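Local atomic coordinates of CDP-archaeol synthase (Aeropyrum pernix K1, PDB entry 5GUF), a protein that catalyses the transfer of a cytidylyl group from CTP to digeranylgeranylglyceryl phosphate in the membrane, giving CDP-archaeol, a precursor of archaeal membrane lipids, and diphosphate. Residues 105-110 against 120-125; 51-56 against 99-104. All blocks are in the same frame, centred on the assembly; numbering follows the deposited sequence.

Overall arrangement
Both contacts use helix 84-109, and their centres lie only about 8 Å apart on the same side of the chain's centre, each partly buried and each bordering the bound CTP and potassium ion. Contact 1 sets the C-terminal end of that helix against the start of helix 121-136, and its chemistry is ionic at the nucleotide, with a small apolar touch beside it. Contact 2 lays the loop 51-56 on the preceding turns of the same helix through apolar packing, without a direct hydrogen bond. Residues of the two are joined as well: Arg108 NH1 lies 2.9 Å from Leu53 O and Arg109 NH2 2.8 Å from Arg51 O, probable hydrogen bonds.

Contact 1 of 2, residues 105-110 against 120-125; sequences FVKRRL and LLDQLD. With K (potassium ion), chain F; CTP (cytidine-5'-triphosphate), chain B.
Lys107 and Asp122 form a salt bridge where two antiparallel helices of the CDP-archaeol synthase fold face each other beside the triphosphate of the bound CTP. The short axes of 105-109 and 121-125 run at 151° and come no closer than 12.0 Å, so long side chains must span the gap. Lys107 does this with CG anti to its carbonyl carbon and a single bend at chi3 (79°), which turns NZ to the carboxylate. Lys107 NZ donates to Asp122 OD1 at 3.0 Å, where the carboxylate oxygen offers its syn lone pair, on the side of OD2, which takes a weak second bond; the two side chains cross at roughly a right angle. Lys107 NZ also donates to CTP O1G at 3.0 Å and to the carbonyl O of Arg116, so the rotation of the ammonium group is fixed by partners on protein and nucleotide. Asp122 OD2 in turn accepts from the backbone N of Ala118, a second-shell bond that positions the carboxylate.

Nearer the backbone of Lys107, Leu121 reaches across with its CD2 methyl, which touches Lys107 CG at 4.0 Å and lies near Val106 CG1, while Pro119 of the second subunit packs on Leu121. Arg108 serves the γ-phosphate from the same helix as Lys107: folded at chi2 and chi3, it sets PG in the plane of its guanidinium group, NH1 and NH2 each taking a different phosphate oxygen. The bond from Arg108 NH1 to CTP O2G is 2.7 Å long and almost straight, at 176°. Helix 121-136 also helps to bind potassium: Asp122 O is a distant ligand, and Asp125 works through water, Asp125 OD2 lying 2.9 Å from the O of metal-bound water 3, placed to accept from it.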
ATOM      1  N   PHE A 105       1.951 -15.195   2.690  1.00 29.89           N
ATOM      2  CA  PHE A 105       3.325 -15.644   2.494  1.00 34.76           C
ATOM      3  C   PHE A 105       4.319 -14.559   2.889  1.00 38.98           C
ATOM      4  O   PHE A 105       5.287 -14.821   3.616  1.00 40.92           O
ATOM      5  CB  PHE A 105       3.550 -16.046   1.039  1.00 32.30           C
ATOM      6  CG  PHE A 105       4.969 -16.413   0.740  1.00 36.07           C
ATOM      7  CD1 PHE A 105       5.496 -17.614   1.203  1.00 36.73           C
ATOM      8  CD2 PHE A 105       5.785 -15.552   0.020  1.00 35.39           C
ATOM      9  CE1 PHE A 105       6.816 -17.960   0.934  1.00 35.41           C
ATOM     10  CE2 PHE A 105       7.100 -15.885  -0.257  1.00 35.45           C
ATOM     11  CZ  PHE A 105       7.626 -17.084   0.211  1.00 35.08           C
ATOM     12  N   VAL A 106       4.097 -13.332   2.411  1.00 37.42           N
ATOM     13  CA  VAL A 106       5.027 -12.248   2.697  1.00 29.57           C
ATOM     14  C   VAL A 106       5.021 -11.923   4.185  1.00 32.35           C
ATOM     15  O   VAL A 106       6.079 -11.681   4.778  1.00 34.35           O
ATOM     16  CB  VAL A 106       4.702 -11.026   1.811  1.00 41.67           C
ATOM     17  CG1 VAL A 106       5.309  -9.746   2.364  1.00 33.09           C
ATOM     18  CG2 VAL A 106       5.210 -11.261   0.378  1.00 31.28           C
ATOM     19  N   LYS A 107       3.854 -11.986   4.832  1.00 29.03           N
ATOM     20  CA  LYS A 107       3.803 -11.697   6.265  1.00 32.13           C
ATOM     21  C   LYS A 107       4.600 -12.717   7.068  1.00 38.26           C
ATOM     22  O   LYS A 107       5.311 -12.353   8.018  1.00 36.75           O
ATOM     23  CB  LYS A 107       2.358 -11.660   6.766  1.00 33.51           C
ATOM     24  CG  LYS A 107       1.527 -10.500   6.255  1.00 36.51           C
ATOM     25  CD  LYS A 107       0.089 -10.658   6.656  1.00 35.19           C
ATOM     26  CE  LYS A 107      -0.128 -10.243   8.093  1.00 38.25           C
ATOM     27  NZ  LYS A 107      -1.568 -10.297   8.439  1.00 36.14           N
ATOM     28  N   ARG A 108       4.487 -13.999   6.710  1.00 38.26           N
ATOM     29  CA  ARG A 108       5.224 -15.029   7.436  1.00 37.62           C
ATOM     30  C   ARG A 108       6.729 -14.841   7.270  1.00 36.46           C
ATOM     31  O   ARG A 108       7.477 -14.930   8.248  1.00 38.49           O
ATOM     32  CB  ARG A 108       4.801 -16.430   6.970  1.00 33.18           C
ATOM     33  CG  ARG A 108       3.332 -16.833   7.227  1.00 32.67           C
ATOM     34  CD  ARG A 108       2.873 -16.743   8.690  1.00 31.03           C
ATOM     35  NE  ARG A 108       2.341 -15.427   9.051  1.00 37.34           N
ATOM     36  CZ  ARG A 108       1.154 -14.956   8.667  1.00 40.21           C
ATOM     37  NH1 ARG A 108       0.359 -15.687   7.896  1.00 32.47           N
ATOM     38  NH2 ARG A 108       0.762 -13.745   9.048  1.00 37.68           N
ATOM     39  N   ARG A 109       7.192 -14.584   6.042  1.00 33.89           N
ATOM     40  CA  ARG A 109       8.620 -14.387   5.812  1.00 35.44           C
ATOM     41  C   ARG A 109       9.164 -13.197   6.593  1.00 46.20           C
ATOM     42  O   ARG A 109      10.366 -13.143   6.881  1.00 50.62           O
ATOM     43  CB  ARG A 109       8.907 -14.198   4.318  1.00 30.56           C
ATOM     44  CG  ARG A 109       8.409 -15.331   3.444  1.00 43.02           C
ATOM     45  CD  ARG A 109       9.208 -16.631   3.590  1.00 38.64           C
ATOM     46  NE  ARG A 109       8.978 -17.373   4.839  1.00 44.70           N
ATOM     47  CZ  ARG A 109       7.849 -18.003   5.178  1.00 42.13           C
ATOM     48  NH1 ARG A 109       6.792 -17.983   4.375  1.00 36.93           N
ATOM     49  NH2 ARG A 109       7.772 -18.653   6.339  1.00 36.60           N
ATOM     50  N   LEU A 110       8.309 -12.240   6.945  1.00 45.00           N
ATOM     51  CA  LEU A 110       8.729 -11.080   7.716  1.00 42.10           C
ATOM     52  C   LEU A 110       8.595 -11.293   9.219  1.00 44.10           C
ATOM     53  O   LEU A 110       8.806 -10.346   9.989  1.00 40.96           O
ATOM     54  CB  LEU A 110       7.912  -9.863   7.293  1.00 39.14           C
ATOM     55  CG  LEU A 110       8.142  -9.396   5.864  1.00 37.82           C
ATOM     56  CD1 LEU A 110       7.152  -8.300   5.559  1.00 37.95           C
ATOM     57  CD2 LEU A 110       9.568  -8.901   5.683  1.00 35.27           C
ATOM     58  N   LEU A 120      -2.726  -1.827   4.942  1.00 41.14           N
ATOM     59  CA  LEU A 120      -2.522  -1.723   3.500  1.00 47.46           C
ATOM     60  C   LEU A 120      -2.383  -3.106   2.870  1.00 42.15           C
ATOM     61  O   LEU A 120      -3.241  -3.499   2.079  1.00 39.84           O
ATOM     62  CB  LEU A 120      -1.316  -0.846   3.156  1.00 36.99           C
ATOM     63  CG  LEU A 120      -1.490   0.657   3.374  1.00 51.18           C
ATOM     64  CD1 LEU A 120      -0.440   1.408   2.555  1.00 47.12           C
ATOM     65  CD2 LEU A 120      -2.929   1.158   3.060  1.00 38.42           C
ATOM     66  N   LEU A 121      -1.330  -3.859   3.215  1.00 39.73           N
ATOM     67  CA  LEU A 121      -1.139  -5.173   2.600  1.00 36.48           C
ATOM     68  C   LEU A 121      -2.331  -6.096   2.853  1.00 41.31           C
ATOM     69  O   LEU A 121      -2.799  -6.773   1.930  1.00 39.83           O
ATOM     70  CB  LEU A 121       0.154  -5.818   3.105  1.00 36.66           C
ATOM     71  CG  LEU A 121       0.473  -7.228   2.576  1.00 44.87           C
ATOM     72  CD1 LEU A 121       0.642  -7.239   1.041  1.00 47.53           C
ATOM     73  CD2 LEU A 121       1.698  -7.838   3.246  1.00 43.01           C
ATOM     74  N   ASP A 122      -2.835  -6.135   4.098  1.00 36.29           N
ATOM     75  CA  ASP A 122      -3.987  -6.977   4.427  1.00 40.30           C
ATOM     76  C   ASP A 122      -5.221  -6.600   3.612  1.00 43.52           C
ATOM     77  O   ASP A 122      -6.084  -7.445   3.360  1.00 40.60           O
ATOM     78  CB  ASP A 122      -4.332  -6.861   5.917  1.00 37.72           C
ATOM     79  CG  ASP A 122      -3.418  -7.694   6.814  1.00 48.95           C
ATOM     80  OD1 ASP A 122      -2.684  -8.559   6.288  1.00 43.22           O
ATOM     81  OD2 ASP A 122      -3.420  -7.456   8.051  1.00 45.78           O
ATOM     82  N   GLN A 123      -5.350  -5.339   3.222  1.00 38.30           N
ATOM     83  CA  GLN A 123      -6.561  -4.918   2.536  1.00 40.45           C
ATOM     84  C   GLN A 123      -6.420  -4.944   1.020  1.00 39.80           C
ATOM     85  O   GLN A 123      -7.432  -4.980   0.324  1.00 46.24           O
ATOM     86  CB  GLN A 123      -6.967  -3.509   2.979  1.00 42.88           C
ATOM     87  CG  GLN A 123      -7.362  -3.371   4.441  1.00 48.40           C
ATOM     88  CD  GLN A 123      -6.166  -3.314   5.386  1.00 56.03           C
ATOM     89  OE1 GLN A 123      -5.080  -2.841   5.023  1.00 51.46           O
ATOM     90  NE2 GLN A 123      -6.361  -3.805   6.609  1.00 56.14           N
ATOM     91  N   LEU A 124      -5.203  -4.957   0.488  1.00 35.25           N
ATOM     92  CA  LEU A 124      -5.002  -4.749  -0.934  1.00 37.33           C
ATOM     93  C   LEU A 124      -4.419  -5.950  -1.675  1.00 45.21           C
ATOM     94  O   LEU A 124      -4.486  -5.977  -2.910  1.00 41.85           O
ATOM     95  CB  LEU A 124      -4.111  -3.521  -1.153  1.00 37.65           C
ATOM     96  CG  LEU A 124      -4.812  -2.202  -0.815  1.00 44.05           C
ATOM     97  CD1 LEU A 124      -3.949  -1.014  -1.202  1.00 38.66           C
ATOM     98  CD2 LEU A 124      -6.185  -2.120  -1.495  1.00 44.62           C
ATOM     99  N   ASP A 125      -3.887  -6.955  -0.963  1.00 38.62           N
ATOM    100  CA  ASP A 125      -3.223  -8.081  -1.621  1.00 29.77           C
ATOM    101  C   ASP A 125      -4.157  -8.805  -2.585  1.00 29.12           C
ATOM    102  O   ASP A 125      -3.753  -9.177  -3.690  1.00 34.96           O
ATOM    103  CB  ASP A 125      -2.687  -9.055  -0.567  1.00 33.08           C
ATOM    104  CG  ASP A 125      -3.755  -9.449   0.486  1.00 45.45           C
ATOM    105  OD1 ASP A 125      -4.940  -9.034   0.380  1.00 45.70           O
ATOM    106  OD2 ASP A 125      -3.410 -10.187   1.432  1.00 47.57           O
TER
HETATM  107  K     K F 205      -6.014 -10.678   4.127  1.00 64.36           K
HETATM  108  N1  CTP B 201      -9.568 -17.775   5.605  1.00 49.22           N
HETATM  109  C2  CTP B 201      -9.503 -19.106   5.197  1.00 49.08           C
HETATM  110  N3  CTP B 201      -8.912 -19.466   3.995  1.00 45.54           N
HETATM  111  C4  CTP B 201      -8.427 -18.474   3.155  1.00 45.59           C
HETATM  112  C5  CTP B 201      -8.532 -17.132   3.541  1.00 44.66           C
HETATM  113  C6  CTP B 201      -8.944 -16.812   4.838  1.00 47.45           C
HETATM  114  O2  CTP B 201      -9.975 -19.988   5.911  1.00 57.25           O
HETATM  115  N4  CTP B 201      -7.870 -18.815   1.995  1.00 40.76           N
HETATM  116  C1' CTP B 201     -10.268 -17.450   6.884  1.00 55.24           C
HETATM  117  C2' CTP B 201      -9.397 -17.803   8.080  1.00 60.42           C
HETATM  118  O2' CTP B 201     -10.238 -18.161   9.154  1.00 56.04           O
HETATM  119  C3' CTP B 201      -8.727 -16.494   8.408  1.00 54.28           C
HETATM  120  C4' CTP B 201      -9.873 -15.524   8.153  1.00 62.10           C
HETATM  121  O4' CTP B 201     -10.585 -16.067   7.043  1.00 52.61           O
HETATM  122  O3' CTP B 201      -8.265 -16.477   9.733  1.00 56.58           O
HETATM  123  C5' CTP B 201      -9.389 -14.093   7.914  1.00 58.98           C
HETATM  124  O5' CTP B 201      -8.630 -13.995   6.728  1.00 60.30           O
HETATM  125  PA  CTP B 201      -7.186 -13.297   6.765  1.00 51.64           P
HETATM  126  O1A CTP B 201      -7.352 -11.988   7.505  1.00 42.79           O
HETATM  127  O2A CTP B 201      -6.606 -13.097   5.379  1.00 57.54           O
HETATM  128  O3A CTP B 201      -6.276 -14.347   7.586  1.00 54.51           O
HETATM  129  PB  CTP B 201      -5.490 -14.004   8.952  1.00 56.11           P
HETATM  130  O1B CTP B 201      -6.194 -14.707  10.094  1.00 53.29           O
HETATM  131  O2B CTP B 201      -5.402 -12.528   9.240  1.00 47.81           O
HETATM  132  O3B CTP B 201      -4.026 -14.634   8.666  1.00 48.74           O
HETATM  133  PG  CTP B 201      -2.831 -13.824   7.924  1.00 36.15           P
HETATM  134  O1G CTP B 201      -1.964 -13.188   8.979  1.00 39.56           O
HETATM  135  O2G CTP B 201      -2.103 -14.831   7.090  1.00 32.35           O
HETATM  136  O3G CTP B 201      -3.371 -12.750   7.022  1.00 46.74           O
HETATM  137  O   HOH W   1      -4.671 -10.926   6.698  1.00 50.26           O
HETATM  138  O   HOH W   2      -7.398 -10.312   2.013  1.00 53.02           O
HETATM  139  O   HOH W   3      -3.455 -12.179   3.479  1.00 44.14           O

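Contact 2 of 2, residues 51-56 against 99-104. With K (potassium ion), chain F; CTP (cytidine-5'-triphosphate), chain B.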
ATOM      1  N   ARG A  51       5.644 -20.539   9.450  1.00 34.84           N
ATOM      2  CA  ARG A  51       4.799 -21.313   8.546  1.00 32.89           C
ATOM      3  C   ARG A  51       4.938 -20.791   7.122  1.00 33.06           C
ATOM      4  O   ARG A  51       5.249 -19.620   6.891  1.00 35.64           O
ATOM      5  CB  ARG A  51       3.344 -21.240   8.988  1.00 35.25           C
ATOM      6  CG  ARG A  51       3.057 -22.019  10.252  1.00 33.79           C
ATOM      7  CD  ARG A  51       2.904 -23.496   9.967  1.00 31.65           C
ATOM      8  NE  ARG A  51       1.741 -23.754   9.120  1.00 40.85           N
ATOM      9  CZ  ARG A  51       0.472 -23.768   9.538  1.00 39.45           C
ATOM     10  NH1 ARG A  51       0.153 -23.542  10.813  1.00 29.57           N
ATOM     11  NH2 ARG A  51      -0.493 -24.010   8.667  1.00 37.51           N
ATOM     12  N   LEU A  52       4.750 -21.688   6.160  1.00 32.40           N
ATOM     13  CA  LEU A  52       4.760 -21.273   4.761  1.00 32.49           C
ATOM     14  C   LEU A  52       3.656 -20.249   4.492  1.00 39.32           C
ATOM     15  O   LEU A  52       3.903 -19.189   3.901  1.00 35.26           O
ATOM     16  CB  LEU A  52       4.605 -22.499   3.865  1.00 29.75           C
ATOM     17  CG  LEU A  52       4.390 -22.239   2.378  1.00 43.11           C
ATOM     18  CD1 LEU A  52       5.649 -21.661   1.770  1.00 42.73           C
ATOM     19  CD2 LEU A  52       3.947 -23.511   1.656  1.00 37.30           C
ATOM     20  N   LEU A  53       2.433 -20.543   4.948  1.00 34.55           N
ATOM     21  CA  LEU A  53       1.293 -19.632   4.859  1.00 33.21           C
ATOM     22  C   LEU A  53       0.658 -19.334   6.202  1.00 33.38           C
ATOM     23  O   LEU A  53       0.280 -18.189   6.455  1.00 33.26           O
ATOM     24  CB  LEU A  53       0.215 -20.192   3.913  1.00 26.66           C
ATOM     25  CG  LEU A  53       0.601 -20.280   2.423  1.00 38.85           C
ATOM     26  CD1 LEU A  53      -0.566 -20.809   1.561  1.00 34.79           C
ATOM     27  CD2 LEU A  53       1.129 -18.948   1.868  1.00 30.61           C
ATOM     28  N   GLY A  54       0.549 -20.330   7.082  1.00 33.67           N
ATOM     29  CA  GLY A  54      -0.156 -20.180   8.333  1.00 23.30           C
ATOM     30  C   GLY A  54      -1.538 -20.801   8.264  1.00 43.85           C
ATOM     31  O   GLY A  54      -2.042 -21.181   7.198  1.00 38.21           O
ATOM     32  N   ASP A  55      -2.165 -20.881   9.447  1.00 35.57           N
ATOM     33  CA  ASP A  55      -3.478 -21.506   9.578  1.00 46.01           C
ATOM     34  C   ASP A  55      -4.600 -20.664   8.988  1.00 41.65           C
ATOM     35  O   ASP A  55      -5.700 -21.179   8.794  1.00 43.04           O
ATOM     36  CB  ASP A  55      -3.790 -21.794  11.053  1.00 40.30           C
ATOM     37  CG  ASP A  55      -3.084 -23.034  11.565  1.00 48.46           C
ATOM     38  OD1 ASP A  55      -2.744 -23.915  10.733  1.00 45.13           O
ATOM     39  OD2 ASP A  55      -2.881 -23.131  12.797  1.00 50.79           O
ATOM     40  N   GLY A  56      -4.356 -19.385   8.715  1.00 43.04           N
ATOM     41  CA  GLY A  56      -5.403 -18.533   8.198  1.00 40.99           C
ATOM     42  C   GLY A  56      -5.821 -18.843   6.778  1.00 40.96           C
ATOM     43  O   GLY A  56      -6.806 -18.268   6.315  1.00 42.27           O
ATOM     44  N   GLY A  99      -3.599 -13.759  -4.490  1.00 31.59           N
ATOM     45  CA  GLY A  99      -2.980 -12.562  -3.942  1.00 29.49           C
ATOM     46  C   GLY A  99      -3.094 -12.478  -2.428  1.00 39.22           C
ATOM     47  O   GLY A  99      -2.174 -12.015  -1.751  1.00 36.42           O
ATOM     48  N   ASP A 100      -4.220 -12.920  -1.876  1.00 33.30           N
ATOM     49  CA  ASP A 100      -4.350 -12.968  -0.427  1.00 34.01           C
ATOM     50  C   ASP A 100      -3.370 -13.971   0.180  1.00 37.97           C
ATOM     51  O   ASP A 100      -2.762 -13.707   1.226  1.00 32.44           O
ATOM     52  CB  ASP A 100      -5.788 -13.310  -0.057  1.00 32.49           C
ATOM     53  CG  ASP A 100      -5.978 -13.514   1.419  1.00 43.91           C
ATOM     54  OD1 ASP A 100      -5.737 -12.573   2.206  1.00 48.09           O
ATOM     55  OD2 ASP A 100      -6.387 -14.633   1.793  1.00 57.12           O
ATOM     56  N   MET A 101      -3.194 -15.120  -0.465  1.00 33.69           N
ATOM     57  CA  MET A 101      -2.182 -16.062  -0.002  1.00 42.16           C
ATOM     58  C   MET A 101      -0.771 -15.509  -0.187  1.00 35.73           C
ATOM     59  O   MET A 101       0.085 -15.683   0.686  1.00 35.03           O
ATOM     60  CB  MET A 101      -2.347 -17.397  -0.723  1.00 36.39           C
ATOM     61  CG  MET A 101      -3.559 -18.165  -0.228  1.00 40.65           C
ATOM     62  SD  MET A 101      -3.535 -19.838  -0.854  1.00 42.88           S
ATOM     63  CE  MET A 101      -3.876 -19.495  -2.580  1.00 37.70           C
ATOM     64  N   ALA A 102      -0.507 -14.840  -1.312  1.00 34.39           N
ATOM     65  CA  ALA A 102       0.811 -14.239  -1.500  1.00 38.10           C
ATOM     66  C   ALA A 102       1.102 -13.216  -0.405  1.00 36.44           C
ATOM     67  O   ALA A 102       2.244 -13.096   0.059  1.00 35.53           O
ATOM     68  CB  ALA A 102       0.911 -13.607  -2.890  1.00 26.80           C
ATOM     69  N   GLY A 103       0.071 -12.499   0.046  1.00 33.36           N
ATOM     70  CA  GLY A 103       0.250 -11.556   1.134  1.00 35.15           C
ATOM     71  C   GLY A 103       0.554 -12.241   2.456  1.00 38.25           C
ATOM     72  O   GLY A 103       1.402 -11.779   3.219  1.00 36.08           O
ATOM     73  N   SER A 104      -0.151 -13.339   2.752  1.00 38.99           N
ATOM     74  CA  SER A 104       0.152 -14.137   3.937  1.00 35.19           C
ATOM     75  C   SER A 104       1.554 -14.720   3.869  1.00 32.64           C
ATOM     76  O   SER A 104       2.276 -14.755   4.879  1.00 29.48           O
ATOM     77  CB  SER A 104      -0.872 -15.258   4.095  1.00 29.39           C
ATOM     78  OG  SER A 104      -1.974 -14.774   4.797  1.00 35.76           O
TER
HETATM   79  K     K F 205      -6.014 -10.678   4.127  1.00 64.36           K
HETATM   80  N1  CTP B 201      -9.568 -17.775   5.605  1.00 49.22           N
HETATM   81  C2  CTP B 201      -9.503 -19.106   5.197  1.00 49.08           C
HETATM   82  N3  CTP B 201      -8.912 -19.466   3.995  1.00 45.54           N
HETATM   83  C4  CTP B 201      -8.427 -18.474   3.155  1.00 45.59           C
HETATM   84  C5  CTP B 201      -8.532 -17.132   3.541  1.00 44.66           C
HETATM   85  C6  CTP B 201      -8.944 -16.812   4.838  1.00 47.45           C
HETATM   86  O2  CTP B 201      -9.975 -19.988   5.911  1.00 57.25           O
HETATM   87  N4  CTP B 201      -7.870 -18.815   1.995  1.00 40.76           N
HETATM   88  C1' CTP B 201     -10.268 -17.450   6.884  1.00 55.24           C
HETATM   89  C2' CTP B 201      -9.397 -17.803   8.080  1.00 60.42           C
HETATM   90  O2' CTP B 201     -10.238 -18.161   9.154  1.00 56.04           O
HETATM   91  C3' CTP B 201      -8.727 -16.494   8.408  1.00 54.28           C
HETATM   92  C4' CTP B 201      -9.873 -15.524   8.153  1.00 62.10           C
HETATM   93  O4' CTP B 201     -10.585 -16.067   7.043  1.00 52.61           O
HETATM   94  O3' CTP B 201      -8.265 -16.477   9.733  1.00 56.58           O
HETATM   95  C5' CTP B 201      -9.389 -14.093   7.914  1.00 58.98           C
HETATM   96  O5' CTP B 201      -8.630 -13.995   6.728  1.00 60.30           O
HETATM   97  PA  CTP B 201      -7.186 -13.297   6.765  1.00 51.64           P
HETATM   98  O1A CTP B 201      -7.352 -11.988   7.505  1.00 42.79           O
HETATM   99  O2A CTP B 201      -6.606 -13.097   5.379  1.00 57.54           O
HETATM  100  O3A CTP B 201      -6.276 -14.347   7.586  1.00 54.51           O
HETATM  101  PB  CTP B 201      -5.490 -14.004   8.952  1.00 56.11           P
HETATM  102  O1B CTP B 201      -6.194 -14.707  10.094  1.00 53.29           O
HETATM  103  O2B CTP B 201      -5.402 -12.528   9.240  1.00 47.81           O
HETATM  104  O3B CTP B 201      -4.026 -14.634   8.666  1.00 48.74           O
HETATM  105  PG  CTP B 201      -2.831 -13.824   7.924  1.00 36.15           P
HETATM  106  O1G CTP B 201      -1.964 -13.188   8.979  1.00 39.56           O
HETATM  107  O2G CTP B 201      -2.103 -14.831   7.090  1.00 32.35           O
HETATM  108  O3G CTP B 201      -3.371 -12.750   7.022  1.00 46.74           O
HETATM  109  O   HOH W   3      -3.455 -12.179   3.479  1.00 44.14           O
HETATM  110  O   HOH W   1      -4.671 -10.926   6.698  1.00 50.26           O
HETATM  111  O   HOH W   2      -7.398 -10.312   2.013  1.00 53.02           O
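The irregular loop 51-56 runs beside helix 99-104 and comes closest where Leu53 CA lies 5.7 Å from Ser104 CA, yet no hydrogen bond passes directly between the two backbones. Leu53 makes most of the contact. The two methyls of Leu53 divide the work: Leu53 CD2 rests 3.6 Å from Met101 O, and Leu53 CD1 packs on Met101 SD at 3.9 Å. The two side chains meet at a slant; the extended chi2 of Met101 (-169°) carries SD out beside the methyl, while the bend at chi3 turns only CE. One turn further along the helix, Ser104 CB lies against Leu53 O, a carbonyl that also accepts from Arg108 NH1.

This loop and helix form part of the wall of the CTP pocket in the CDP-archaeol synthase fold, to which Gly56, Asp100 and Ser104 belong. Gly56, without a side chain, lets CTP O3B come within 4.2 Å of Gly56 CA. Asp100 holds its carboxylate anti to the backbone N (chi1 174°), placing OD1 2.7 Å from the potassium ion, which also binds the α-phosphate oxygen O2A; OD2 forms a salt bridge with Lys57. The O of water 3, another ligand of that metal, lies 2.8 Å from Asp100 O, a distance that suits a donated bond.

Within the loop, Arg51 grips Asp55 end-on. Arg51 NH1 (2.9 Å) and NH2 both bond to Asp55 OD1, approaching from the same face of the carboxylate, while Gly54 CA sits over the centre of the guanidinium face, 3.8 Å above its plane.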